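Local coordinates for CDGSH iron-sulfur domain-containing protein 3, mitochondrial (Homo sapiens, PDB 6AVJ) that carries two [2Fe-2S] clusters in mitochondria, can transfer them to the apoferredoxins FDX1 and FDX2, and helps keep free iron and reactive oxygen species at normal levels, at residues C63-T68 against E81-A86; C27-K32 against Q43-S48. The protein carries 2 engineered substitutions. All coordinates share one frame; numbering follows the deposited sequence.

Contact 1: residues C63-T68 against E81-A86. With FES (Fe2/s2 (inorganic) cluster), chain E.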
loop_
_atom_site.group_PDB
_atom_site.type_symbol
_atom_site.label_atom_id
_atom_site.label_comp_id
_atom_site.label_asym_id
_atom_site.label_seq_id
_atom_site.Cartn_x
_atom_site.Cartn_y
_atom_site.Cartn_z
ATOM N N CYS A 63 -1.973 -2.470 -3.467
ATOM C CA CYS A 63 -2.262 -3.156 -2.217
ATOM C C CYS A 63 -2.450 -2.150 -1.086
ATOM O O CYS A 63 -1.647 -1.204 -0.914
ATOM C CB CYS A 63 -1.111 -4.123 -1.901
ATOM S SG CYS A 63 -1.214 -4.890 -0.286
ATOM N N THR A 64 -3.519 -2.360 -0.325
ATOM C CA THR A 64 -3.850 -1.578 0.858
ATOM C C THR A 64 -3.706 -2.375 2.156
ATOM O O THR A 64 -3.510 -1.771 3.216
ATOM C CB THR A 64 -5.300 -1.078 0.772
ATOM O OG1 THR A 64 -6.147 -2.224 0.594
ATOM C CG2 THR A 64 -5.515 -0.105 -0.383
ATOM N N CYS A 65 -3.841 -3.702 2.109
ATOM C CA CYS A 65 -3.627 -4.516 3.331
ATOM C C CYS A 65 -2.170 -4.585 3.753
ATOM O O CYS A 65 -1.884 -4.940 4.914
ATOM C CB CYS A 65 -4.154 -5.926 3.141
ATOM S SG CYS A 65 -3.106 -6.995 2.028
ATOM N N LYS A 66 -1.263 -4.197 2.851
ATOM C CA LYS A 66 0.184 -4.120 2.954
ATOM C C LYS A 66 0.855 -5.482 3.115
ATOM O O LYS A 66 2.068 -5.538 3.350
ATOM C CB LYS A 66 0.641 -3.164 4.072
ATOM C CG LYS A 66 -0.015 -1.750 4.000
ATOM C CD LYS A 66 0.009 -1.177 2.585
ATOM C CE LYS A 66 -0.642 0.194 2.502
ATOM N NZ LYS A 66 -0.718 0.657 1.058
ATOM N N ALA A 67 0.146 -6.570 2.883
ATOM C CA ALA A 67 0.730 -7.898 2.985
ATOM C C ALA A 67 1.035 -8.556 1.637
ATOM O O ALA A 67 1.438 -9.724 1.620
ATOM C CB ALA A 67 -0.208 -8.805 3.783
ATOM N N THR A 68 0.879 -7.853 0.514
ATOM C CA THR A 68 1.140 -8.497 -0.774
ATOM C C THR A 68 2.587 -9.034 -0.850
ATOM O O THR A 68 3.530 -8.449 -0.309
ATOM C CB THR A 68 0.921 -7.517 -1.917
ATOM O OG1 THR A 68 1.274 -8.182 -3.146
ATOM C CG2 THR A 68 1.800 -6.260 -1.741
ATOM N N GLU A 81 -8.135 -15.618 4.710
ATOM C CA GLU A 81 -8.872 -15.401 5.957
ATOM C C GLU A 81 -8.046 -14.588 6.931
ATOM O O GLU A 81 -8.568 -13.755 7.690
ATOM C CB GLU A 81 -9.264 -16.738 6.573
ATOM C CG GLU A 81 -10.317 -17.471 5.779
ATOM C CD GLU A 81 -11.628 -16.708 5.716
ATOM O OE1 GLU A 81 -12.227 -16.437 6.788
ATOM O OE2 GLU A 81 -12.059 -16.343 4.607
ATOM N N ARG A 82 -6.742 -14.774 6.896
ATOM C CA ARG A 82 -5.887 -14.017 7.796
ATOM C C ARG A 82 -6.098 -12.501 7.626
ATOM O O ARG A 82 -6.200 -11.765 8.606
ATOM C CB ARG A 82 -4.443 -14.434 7.531
ATOM C CG ARG A 82 -3.451 -13.767 8.366
ATOM C CD ARG A 82 -2.122 -14.532 8.347
ATOM N NE ARG A 82 -1.208 -14.051 9.397
ATOM C CZ ARG A 82 -0.078 -13.370 9.194
ATOM N NH1 ARG A 82 0.334 -13.074 7.963
ATOM N NH2 ARG A 82 0.649 -12.987 10.242
ATOM N N VAL A 83 -6.127 -12.007 6.385
ATOM C CA VAL A 83 -6.294 -10.568 6.182
ATOM C C VAL A 83 -7.747 -10.156 6.395
ATOM O O VAL A 83 -8.021 -9.089 6.943
ATOM C CB VAL A 83 -5.784 -10.151 4.780
ATOM C CG1 VAL A 83 -6.164 -8.677 4.456
ATOM C CG2 VAL A 83 -4.259 -10.285 4.726
ATOM N N GLN A 84 -8.707 -10.952 5.924
ATOM C CA GLN A 84 -10.085 -10.500 6.044
ATOM C C GLN A 84 -10.525 -10.402 7.508
ATOM O O GLN A 84 -11.386 -9.584 7.836
ATOM C CB GLN A 84 -11.008 -11.425 5.271
ATOM C CG GLN A 84 -10.965 -11.209 3.742
ATOM C CD GLN A 84 -11.232 -9.751 3.374
ATOM O OE1 GLN A 84 -12.301 -9.212 3.695
ATOM N NE2 GLN A 84 -10.252 -9.090 2.759
ATOM N N LYS A 85 -9.923 -11.193 8.394
ATOM C CA LYS A 85 -10.223 -11.139 9.828
ATOM C C LYS A 85 -9.385 -10.125 10.565
ATOM O O LYS A 85 -9.553 -9.981 11.777
ATOM C CB LYS A 85 -9.998 -12.496 10.492
ATOM C CG LYS A 85 -10.969 -13.567 10.067
ATOM C CD LYS A 85 -10.475 -14.891 10.582
ATOM C CE LYS A 85 -11.374 -16.010 10.218
ATOM N NZ LYS A 85 -10.830 -17.168 10.906
ATOM N N ALA A 86 -8.436 -9.471 9.887
ATOM C CA ALA A 86 -7.563 -8.525 10.573
ATOM C C ALA A 86 -8.321 -7.250 10.877
ATOM O O ALA A 86 -9.340 -6.948 10.270
ATOM C CB ALA A 86 -6.315 -8.213 9.729
HETATM FE FE1 FES E . -4.745 -7.285 -2.166
HETATM FE FE2 FES E . -3.014 -6.301 -0.236
HETATM S S1 FES E . -4.908 -5.404 -0.983
HETATM S S2 FES E . -2.824 -8.122 -1.473
#
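V83, on the short helix 81-84, projects toward the cluster-binding loop 63-68 and packs both methyls against it, and all the packing between the two segments is apolar. With CG1 anti to the backbone N (chi1 171°), that methyl lies 3.7 Å from C65 CB. The other branch takes the looser share, V83 CG2 standing 4.4 Å from A67 CB. No hydrogen bond crosses between the segments, and L92 at the C terminus also packs on both V83 and A67.

Metal coordination acts at the sulfur of C65. One iron, FE2, receives C63 SG at 2.3 Å and C65 SG at 2.4 Å. C74 and C78 belong to the same cluster site; C78 is engineered, at the position where the NEET family has a histidine ligand.

Two side-chain hydrogen bonds form within the loop. A67 N donates to C65 SG over 3.4 Å in a nearly straight bond (162°), which the sulfur can accept because its torsion turns it back over its own backbone (chi1 73°). K66 curls back so that its NZ reaches C63 O at 2.9 Å, in the carbonyl plane on a lone pair; W24 NE1 donates to the same oxygen, and K66 NZ is also bonded to C25 O and Q33 OE1.

C65 is thus packed against a methyl at CB and bound by iron and an N-H at SG. That N-H probably draws some negative charge from the thiolate, an effect that would bear on the cluster's redox properties, while the valine covers the ligand's CB.

Contact 2: residues C27-K32 against Q43-S48. With FES (Fe2/s2 (inorganic) cluster), chain D.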
loop_
_atom_site.group_PDB
_atom_site.type_symbol
_atom_site.label_atom_id
_atom_site.label_comp_id
_atom_site.label_asym_id
_atom_site.label_seq_id
_atom_site.Cartn_x
_atom_site.Cartn_y
_atom_site.Cartn_z
ATOM N N CYS A 27 3.610 1.519 4.850
ATOM C CA CYS A 27 3.461 1.456 6.303
ATOM C C CYS A 27 2.018 1.265 6.772
ATOM O O CYS A 27 1.805 0.895 7.942
ATOM C CB CYS A 27 4.060 2.721 6.964
ATOM S SG CYS A 27 3.006 4.233 6.715
ATOM N N GLY A 28 1.033 1.468 5.895
ATOM C CA GLY A 28 -0.374 1.370 6.227
ATOM C C GLY A 28 -1.004 2.587 6.888
ATOM O O GLY A 28 -2.206 2.553 7.168
ATOM N N ARG A 29 -0.264 3.673 7.088
ATOM C CA ARG A 29 -0.769 4.802 7.861
ATOM C C ARG A 29 -1.271 5.963 7.003
ATOM O O ARG A 29 -1.929 6.858 7.523
ATOM C CB ARG A 29 0.333 5.303 8.814
ATOM C CG ARG A 29 0.683 4.230 9.929
ATOM C CD ARG A 29 1.905 4.583 10.814
ATOM N NE ARG A 29 2.035 3.487 11.783
ATOM C CZ ARG A 29 1.369 3.426 12.936
ATOM N NH1 ARG A 29 0.589 4.423 13.294
ATOM N NH2 ARG A 29 1.502 2.374 13.734
ATOM N N SER A 30 -0.929 6.013 5.730
ATOM C CA SER A 30 -1.373 7.127 4.908
ATOM C C SER A 30 -2.894 7.241 4.940
ATOM O O SER A 30 -3.616 6.239 4.885
ATOM C CB SER A 30 -0.944 6.965 3.468
ATOM O OG SER A 30 -1.560 8.052 2.714
ATOM N N LYS A 31 -3.376 8.480 5.019
ATOM C CA LYS A 31 -4.801 8.744 4.866
ATOM C C LYS A 31 -5.171 9.021 3.405
ATOM O O LYS A 31 -6.316 9.385 3.132
ATOM C CB LYS A 31 -5.229 9.918 5.764
ATOM C CG LYS A 31 -4.707 9.838 7.220
ATOM C CD LYS A 31 -4.940 8.492 7.881
ATOM C CE LYS A 31 -6.409 8.072 7.884
ATOM N NZ LYS A 31 -6.624 6.690 8.506
ATOM N N LYS A 32 -4.226 8.851 2.460
ATOM C CA LYS A 32 -4.525 8.960 1.024
ATOM C C LYS A 32 -4.154 7.658 0.318
ATOM O O LYS A 32 -3.408 7.656 -0.676
ATOM C CB LYS A 32 -3.795 10.165 0.397
ATOM C CG LYS A 32 -3.978 11.447 1.274
ATOM C CD LYS A 32 -4.287 12.707 0.491
ATOM C CE LYS A 32 -3.040 13.247 -0.222
ATOM N NZ LYS A 32 -3.356 14.421 -1.126
ATOM N N GLN A 43 5.396 10.409 11.823
ATOM C CA GLN A 43 5.309 9.497 12.957
ATOM C C GLN A 43 6.610 8.755 13.200
ATOM O O GLN A 43 6.658 7.848 14.043
ATOM C CB GLN A 43 4.151 8.520 12.732
ATOM C CG GLN A 43 2.809 9.206 12.612
ATOM C CD GLN A 43 1.608 8.237 12.403
ATOM O OE1 GLN A 43 1.571 7.165 12.954
ATOM N NE2 GLN A 43 0.600 8.692 11.700
ATOM N N ARG A 44 7.674 9.124 12.486
ATOM C CA ARG A 44 9.012 8.559 12.713
ATOM C C ARG A 44 8.981 7.024 12.761
ATOM O O ARG A 44 9.532 6.376 13.648
ATOM C CB ARG A 44 9.650 9.184 13.958
ATOM C CG ARG A 44 9.803 10.724 13.807
ATOM C CD ARG A 44 10.661 11.423 14.897
ATOM N NE ARG A 44 12.051 10.978 14.859
ATOM C CZ ARG A 44 12.610 10.163 15.744
ATOM N NH1 ARG A 44 11.929 9.714 16.782
ATOM N NH2 ARG A 44 13.866 9.791 15.597
ATOM N N THR A 45 8.360 6.429 11.744
ATOM C CA THR A 45 8.228 4.982 11.725
ATOM C C THR A 45 9.520 4.263 11.347
ATOM O O THR A 45 9.592 3.053 11.516
ATOM C CB THR A 45 7.163 4.530 10.719
ATOM O OG1 THR A 45 7.591 4.862 9.380
ATOM C CG2 THR A 45 5.794 5.163 11.002
ATOM N N GLY A 46 10.477 4.950 10.733
ATOM C CA GLY A 46 11.610 4.291 10.114
ATOM C C GLY A 46 11.316 3.710 8.749
ATOM O O GLY A 46 12.238 3.187 8.112
ATOM N N LEU A 47 10.056 3.748 8.293
ATOM C CA LEU A 47 9.669 3.211 6.983
ATOM C C LEU A 47 9.643 4.349 5.988
ATOM O O LEU A 47 9.648 5.519 6.364
ATOM C CB LEU A 47 8.299 2.519 7.065
ATOM C CG LEU A 47 8.254 1.333 8.044
ATOM C CD1 LEU A 47 6.800 0.840 8.255
ATOM C CD2 LEU A 47 9.166 0.178 7.610
ATOM N N SER A 48 9.643 4.008 4.701
ATOM C CA SER A 48 9.557 5.028 3.677
ATOM C C SER A 48 8.907 4.411 2.436
ATOM O O SER A 48 8.924 3.191 2.286
ATOM C CB SER A 48 10.939 5.620 3.353
ATOM O OG SER A 48 11.739 4.630 2.815
HETATM FE FE1 FES D . 4.531 7.104 3.637
HETATM FE FE2 FES D . 2.933 5.080 4.446
HETATM S S1 FES D . 4.868 4.886 3.452
HETATM S S2 FES D . 2.535 7.236 4.582
HETATM O O HOH W 1 -1.557 6.514 11.969
#
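The CDGSH-type cluster loop 27-32 meets the turn 43-48 that follows helix 39-42, with C27 packed on L47 and R29 reaching both Q43 and T45. R44 is the C-prime residue of the Schellman motif ending that helix, and T45 begins an ST turn in which L47 N donates to T45 OG1 at 2.9 Å.

At the buried end, L47 CD1 lies 3.6 Å from C27 CB. C27 SG binds iron FE2 at 2.4 Å, next to C25 SG on that cluster, and also accepts from R29 N at 3.3 Å (155°). One residue thus joins the metal to the turn.

Toward the surface, R29 is extended from CG to NE. Its CD lies 3.9 Å from T45 CG2, where the two side chains run antiparallel alongside one another. R29 NH1 donates to Q43 OE1 at 2.9 Å, but the N-H...O angle is only 126° and the bond is weak; the guanidinium and amide planes stand 77° apart, far from a coplanar pairing. Water 1 accepts from Q43 NE2 at 3.1 Å, and more weakly from R29 NH1, so it bridges the pair. An alanine at R29 would take away this arm, and Q43 OE1 is likely to lose its charged donor while the T45 methyl is left partly uncovered.

The contact therefore grades from apolar cover at a cluster ligand to a bent, water-assisted polar link at the outer edge, where R29 and Q43 are more open to solvent. The latter probably tolerates some movement, whereas C27 is held at SG by iron and an N-H and covered at CB by the L47 methyl.

How the contacts relate
From the N terminus, the chain passes strands 12-16 and 21-24 before entering 27-32. Contact 2 closes the loop that runs through helix 39-42 to 43-48. Strands 50-53 and 58-62 follow, pairing back antiparallel with 21-24 and 12-16, and contact 1 then closes 63-68 onto helix 81-84. The two closures are in series, neither nested nor crossed, one beside each cluster, with centres about 17 Å apart. They meet where K66 CG packs on G28 CA at 3.8 Å. The N-terminal segment ties both together as well, through backbone hydrogen bonds of A2 with T45, V5 with C27 and A7 with T64, consistent with a monomer whose one chain holds two cluster sites.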